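Local coordinates for DNA repair protein RecN (Deinococcus radiodurans, PDB 4ABY) that probably binds and hydrolyses ATP through its SMC-like head domain and may take part in recombinational repair of DNA double-strand breaks, at residues L40-L54 with A71-L83. Numbering follows the deposited sequence.
Sequences LSRLEIRNLATITQL and AGKSIIVDALGLL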
loop_
_atom_site.group_PDB
_atom_site.type_symbol
_atom_site.label_atom_id
_atom_site.label_comp_id
_atom_site.label_asym_id
_atom_site.label_seq_id
_atom_site.Cartn_x
_atom_site.Cartn_y
_atom_site.Cartn_z
ATOM N N LEU A 40 -10.684 2.646 9.174
ATOM C CA LEU A 40 -11.433 1.410 9.341
ATOM C C LEU A 40 -11.682 1.200 10.832
ATOM O O LEU A 40 -10.763 0.878 11.584
ATOM C CB LEU A 40 -10.648 0.236 8.759
ATOM C CG LEU A 40 -11.229 -1.165 8.947
ATOM C CD1 LEU A 40 -12.558 -1.304 8.236
ATOM C CD2 LEU A 40 -10.250 -2.211 8.453
ATOM N N SER A 41 -12.927 1.397 11.255
ATOM C CA SER A 41 -13.288 1.372 12.669
ATOM C C SER A 41 -13.492 -0.042 13.199
ATOM O O SER A 41 -13.146 -0.347 14.340
ATOM C CB SER A 41 -14.566 2.183 12.907
ATOM O OG SER A 41 -14.438 3.512 12.432
ATOM N N ARG A 42 -14.066 -0.898 12.364
ATOM C CA ARG A 42 -14.448 -2.237 12.786
ATOM C C ARG A 42 -14.269 -3.227 11.641
ATOM O O ARG A 42 -14.352 -2.861 10.467
ATOM C CB ARG A 42 -15.901 -2.233 13.266
ATOM C CG ARG A 42 -16.371 -3.514 13.924
ATOM C CD ARG A 42 -17.749 -3.322 14.549
ATOM N NE ARG A 42 -18.395 -4.593 14.861
ATOM C CZ ARG A 42 -18.270 -5.232 16.021
ATOM N NH1 ARG A 42 -17.522 -4.717 16.992
ATOM N NH2 ARG A 42 -18.894 -6.389 16.212
ATOM N N LEU A 43 -14.018 -4.481 11.993
ATOM C CA LEU A 43 -13.770 -5.518 11.004
ATOM C C LEU A 43 -14.411 -6.807 11.475
ATOM O O LEU A 43 -14.132 -7.280 12.575
ATOM C CB LEU A 43 -12.264 -5.720 10.826
ATOM C CG LEU A 43 -11.782 -6.753 9.809
ATOM C CD1 LEU A 43 -12.292 -6.424 8.413
ATOM C CD2 LEU A 43 -10.268 -6.826 9.822
ATOM N N GLU A 44 -15.285 -7.371 10.651
ATOM C CA GLU A 44 -15.965 -8.604 11.015
ATOM C C GLU A 44 -15.612 -9.716 10.045
ATOM O O GLU A 44 -15.857 -9.608 8.847
ATOM C CB GLU A 44 -17.478 -8.401 11.041
ATOM C CG GLU A 44 -17.952 -7.384 12.057
ATOM C CD GLU A 44 -19.457 -7.240 12.054
ATOM O OE1 GLU A 44 -20.122 -8.008 11.324
ATOM O OE2 GLU A 44 -19.974 -6.363 12.779
ATOM N N ILE A 45 -15.037 -10.788 10.569
ATOM C CA ILE A 45 -14.648 -11.913 9.737
ATOM C C ILE A 45 -15.350 -13.170 10.213
ATOM O O ILE A 45 -15.344 -13.475 11.397
ATOM C CB ILE A 45 -13.123 -12.136 9.771
ATOM C CG1 ILE A 45 -12.384 -10.889 9.283
ATOM C CG2 ILE A 45 -12.740 -13.331 8.924
ATOM C CD1 ILE A 45 -10.886 -10.958 9.478
ATOM N N ARG A 46 -15.962 -13.898 9.289
ATOM C CA ARG A 46 -16.640 -15.135 9.644
ATOM C C ARG A 46 -16.196 -16.278 8.735
ATOM O O ARG A 46 -16.180 -16.145 7.515
ATOM C CB ARG A 46 -18.159 -14.950 9.595
ATOM C CG ARG A 46 -18.949 -16.113 10.177
ATOM C CD ARG A 46 -20.447 -15.900 10.012
ATOM N NE ARG A 46 -20.801 -15.609 8.622
ATOM C CZ ARG A 46 -21.053 -16.535 7.698
ATOM N NH1 ARG A 46 -20.993 -17.822 8.011
ATOM N NH2 ARG A 46 -21.363 -16.173 6.458
ATOM N N ASN A 47 -15.819 -17.392 9.352
ATOM C CA ASN A 47 -15.379 -18.580 8.635
ATOM C C ASN A 47 -14.256 -18.328 7.643
ATOM O O ASN A 47 -14.301 -18.813 6.518
ATOM C CB ASN A 47 -16.559 -19.248 7.936
ATOM C CG ASN A 47 -17.535 -19.870 8.913
ATOM O OD1 ASN A 47 -17.169 -20.216 10.036
ATOM N ND2 ASN A 47 -18.785 -20.019 8.488
ATOM N N LEU A 48 -13.246 -17.576 8.065
ATOM C CA LEU A 48 -12.056 -17.374 7.247
ATOM C C LEU A 48 -10.848 -18.053 7.890
ATOM O O LEU A 48 -10.396 -17.653 8.965
ATOM C CB LEU A 48 -11.788 -15.881 7.035
ATOM C CG LEU A 48 -10.735 -15.470 6.001
ATOM C CD1 LEU A 48 -10.927 -14.021 5.616
ATOM C CD2 LEU A 48 -9.319 -15.702 6.505
ATOM N N ALA A 49 -10.338 -19.089 7.230
ATOM C CA ALA A 49 -9.153 -19.807 7.696
ATOM C C ALA A 49 -9.311 -20.376 9.101
ATOM O O ALA A 49 -10.058 -21.329 9.311
ATOM C CB ALA A 49 -7.934 -18.917 7.624
ATOM N N THR A 50 -8.593 -19.794 10.056
ATOM C CA THR A 50 -8.622 -20.263 11.439
ATOM C C THR A 50 -9.585 -19.436 12.283
ATOM O O THR A 50 -9.527 -19.455 13.512
ATOM C CB THR A 50 -7.232 -20.177 12.089
ATOM O OG1 THR A 50 -6.829 -18.804 12.172
ATOM C CG2 THR A 50 -6.218 -20.949 11.274
ATOM N N ILE A 51 -10.472 -18.711 11.613
ATOM C CA ILE A 51 -11.366 -17.785 12.285
ATOM C C ILE A 51 -12.818 -18.176 12.078
ATOM O O ILE A 51 -13.340 -18.091 10.969
ATOM C CB ILE A 51 -11.171 -16.362 11.758
ATOM C CG1 ILE A 51 -9.733 -15.904 11.999
ATOM C CG2 ILE A 51 -12.147 -15.411 12.410
ATOM C CD1 ILE A 51 -9.393 -14.604 11.312
ATOM N N THR A 52 -13.465 -18.610 13.152
ATOM C CA THR A 52 -14.883 -18.924 13.111
ATOM C C THR A 52 -15.670 -17.623 13.076
ATOM O O THR A 52 -16.385 -17.344 12.115
ATOM C CB THR A 52 -15.301 -19.747 14.338
ATOM O OG1 THR A 52 -14.941 -19.038 15.532
ATOM C CG2 THR A 52 -14.599 -21.098 14.329
ATOM N N GLN A 53 -15.511 -16.825 14.127
ATOM C CA GLN A 53 -16.196 -15.548 14.253
ATOM C C GLN A 53 -15.250 -14.556 14.912
ATOM O O GLN A 53 -14.732 -14.808 15.999
ATOM C CB GLN A 53 -17.460 -15.707 15.101
ATOM C CG GLN A 53 -18.365 -14.483 15.125
ATOM C CD GLN A 53 -19.367 -14.474 13.983
ATOM O OE1 GLN A 53 -19.936 -15.512 13.633
ATOM N NE2 GLN A 53 -19.591 -13.299 13.398
ATOM N N LEU A 54 -15.020 -13.430 14.249
ATOM C CA LEU A 54 -14.084 -12.432 14.749
ATOM C C LEU A 54 -14.673 -11.051 14.557
ATOM O O LEU A 54 -14.958 -10.634 13.437
ATOM C CB LEU A 54 -12.731 -12.555 14.029
ATOM C CG LEU A 54 -11.554 -11.599 14.283
ATOM C CD1 LEU A 54 -11.522 -10.453 13.279
ATOM C CD2 LEU A 54 -11.528 -11.071 15.709
ATOM N N ALA A 71 -1.940 -15.924 11.426
ATOM C CA ALA A 71 -3.342 -15.634 11.696
ATOM C C ALA A 71 -3.614 -14.148 11.494
ATOM O O ALA A 71 -4.651 -13.760 10.957
ATOM C CB ALA A 71 -3.710 -16.057 13.109
ATOM N N GLY A 72 -2.667 -13.323 11.931
ATOM C CA GLY A 72 -2.777 -11.883 11.797
ATOM C C GLY A 72 -2.830 -11.473 10.339
ATOM O O GLY A 72 -3.573 -10.567 9.962
ATOM N N LYS A 73 -2.034 -12.149 9.517
ATOM C CA LYS A 73 -1.990 -11.870 8.088
ATOM C C LYS A 73 -3.354 -12.135 7.463
ATOM O O LYS A 73 -3.804 -11.391 6.592
ATOM C CB LYS A 73 -0.922 -12.726 7.406
ATOM C CG LYS A 73 -1.123 -12.895 5.909
ATOM C CD LYS A 73 0.202 -12.859 5.167
ATOM C CE LYS A 73 0.195 -13.809 3.979
ATOM N NZ LYS A 73 -0.879 -13.472 3.005
ATOM N N SER A 74 -4.011 -13.199 7.916
ATOM C CA SER A 74 -5.328 -13.553 7.406
ATOM C C SER A 74 -6.327 -12.442 7.708
ATOM O O SER A 74 -7.164 -12.103 6.870
ATOM C CB SER A 74 -5.805 -14.871 8.018
ATOM O OG SER A 74 -4.859 -15.904 7.807
ATOM N N ILE A 75 -6.233 -11.870 8.905
ATOM C CA ILE A 75 -7.101 -10.773 9.287
ATOM C C ILE A 75 -6.809 -9.512 8.487
ATOM O O ILE A 75 -7.713 -8.880 7.950
ATOM C CB ILE A 75 -6.949 -10.476 10.780
ATOM C CG1 ILE A 75 -7.319 -11.718 11.587
ATOM C CG2 ILE A 75 -7.808 -9.301 11.180
ATOM C CD1 ILE A 75 -7.205 -11.530 13.078
ATOM N N ILE A 76 -5.537 -9.161 8.387
ATOM C CA ILE A 76 -5.156 -7.870 7.840
ATOM C C ILE A 76 -4.808 -7.867 6.359
ATOM O O ILE A 76 -5.138 -6.926 5.642
ATOM C CB ILE A 76 -3.980 -7.295 8.604
ATOM C CG1 ILE A 76 -4.350 -7.188 10.075
ATOM C CG2 ILE A 76 -3.606 -5.938 8.059
ATOM C CD1 ILE A 76 -5.542 -6.327 10.295
ATOM N N VAL A 77 -4.123 -8.901 5.900
ATOM C CA VAL A 77 -3.766 -8.960 4.498
ATOM C C VAL A 77 -4.825 -9.733 3.721
ATOM O O VAL A 77 -5.384 -9.222 2.755
ATOM C CB VAL A 77 -2.372 -9.569 4.273
ATOM C CG1 VAL A 77 -1.976 -9.457 2.817
ATOM C CG2 VAL A 77 -1.356 -8.863 5.146
ATOM N N ASP A 78 -5.114 -10.953 4.161
ATOM C CA ASP A 78 -6.037 -11.833 3.451
ATOM C C ASP A 78 -7.474 -11.333 3.456
ATOM O O ASP A 78 -8.105 -11.248 2.409
ATOM C CB ASP A 78 -5.971 -13.250 4.018
ATOM C CG ASP A 78 -4.667 -13.950 3.681
ATOM O OD1 ASP A 78 -3.971 -13.490 2.752
ATOM O OD2 ASP A 78 -4.339 -14.960 4.338
ATOM N N ALA A 79 -7.994 -11.005 4.632
ATOM C CA ALA A 79 -9.372 -10.534 4.745
ATOM C C ALA A 79 -9.555 -9.186 4.067
ATOM O O ALA A 79 -10.368 -9.053 3.161
ATOM C CB ALA A 79 -9.800 -10.457 6.195
ATOM N N LEU A 80 -8.802 -8.183 4.503
ATOM C CA LEU A 80 -8.916 -6.856 3.910
ATOM C C LEU A 80 -8.720 -6.907 2.396
ATOM O O LEU A 80 -9.265 -6.087 1.665
ATOM C CB LEU A 80 -7.922 -5.883 4.545
ATOM C CG LEU A 80 -8.159 -5.544 6.014
ATOM C CD1 LEU A 80 -7.096 -4.586 6.511
ATOM C CD2 LEU A 80 -9.538 -4.953 6.208
ATOM N N GLY A 81 -7.942 -7.875 1.929
ATOM C CA GLY A 81 -7.709 -8.024 0.507
ATOM C C GLY A 81 -9.006 -8.257 -0.241
ATOM O O GLY A 81 -9.200 -7.753 -1.349
ATOM N N LEU A 82 -9.897 -9.028 0.372
ATOM C CA LEU A 82 -11.200 -9.308 -0.209
ATOM C C LEU A 82 -12.032 -8.038 -0.335
ATOM O O LEU A 82 -12.742 -7.854 -1.320
ATOM C CB LEU A 82 -11.944 -10.337 0.634
ATOM C CG LEU A 82 -11.307 -11.719 0.746
ATOM C CD1 LEU A 82 -12.072 -12.548 1.758
ATOM C CD2 LEU A 82 -11.279 -12.413 -0.601
ATOM N N LEU A 83 -11.948 -7.164 0.662
ATOM C CA LEU A 83 -12.667 -5.898 0.622
ATOM C C LEU A 83 -12.137 -5.006 -0.490
ATOM O O LEU A 83 -12.865 -4.176 -1.023
ATOM C CB LEU A 83 -12.560 -5.170 1.958
ATOM C CG LEU A 83 -13.201 -5.856 3.158
ATOM C CD1 LEU A 83 -13.163 -4.935 4.356
ATOM C CD2 LEU A 83 -14.627 -6.247 2.836
#
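The P-loop helix widens into a pi-type turn at 74-79 just where Ile45 and Leu48 of the strand hairpin lean on it, both meeting Ala79. CD1 of Ile45 lies 3.5 Å from Ala79 CB, and CD1 of Leu48 meets the same methyl. Ala79 N bonds to Ser74 O across the widened turn, and Lys73 O, just before it, accepts from both Val77 N and Asp78 N. Strand 42-46 runs at 90° to the helix, their axes 10.1 Å apart, so this strand of the antiparallel sheet crosses the helix that follows the Walker A P-loop in this ABC-type ATPase head. Ala71 to Ser74 belong to the predicted ATP site; Ser74 OG is hydrogen-bonded back to Gly70 O, while Ser74 CB packs against Leu48 CD2. Ile75 is shared by both strands. Its CG1, anti to the carbonyl carbon (chi1 -60°), meets Ile51 CD1 at 3.6 Å, the two side chains crossing at about a right angle; its CG2, anti to the backbone N, turns to strand 42-46, touching Leu43 CD2 at 3.7 Å and Ile45 CD1 at 3.9 Å. Cutting this side chain back to an alanine is likely to open a gap between sheet and helix, where Ile51, Leu43 and Ile45 would lose the branches they rest on. Farther along, Leu40 and Leu80 reach toward each other tip to tip, CD2 to CD2 at 3.6 Å, and Leu43 CD1 also touches that Leu80 methyl.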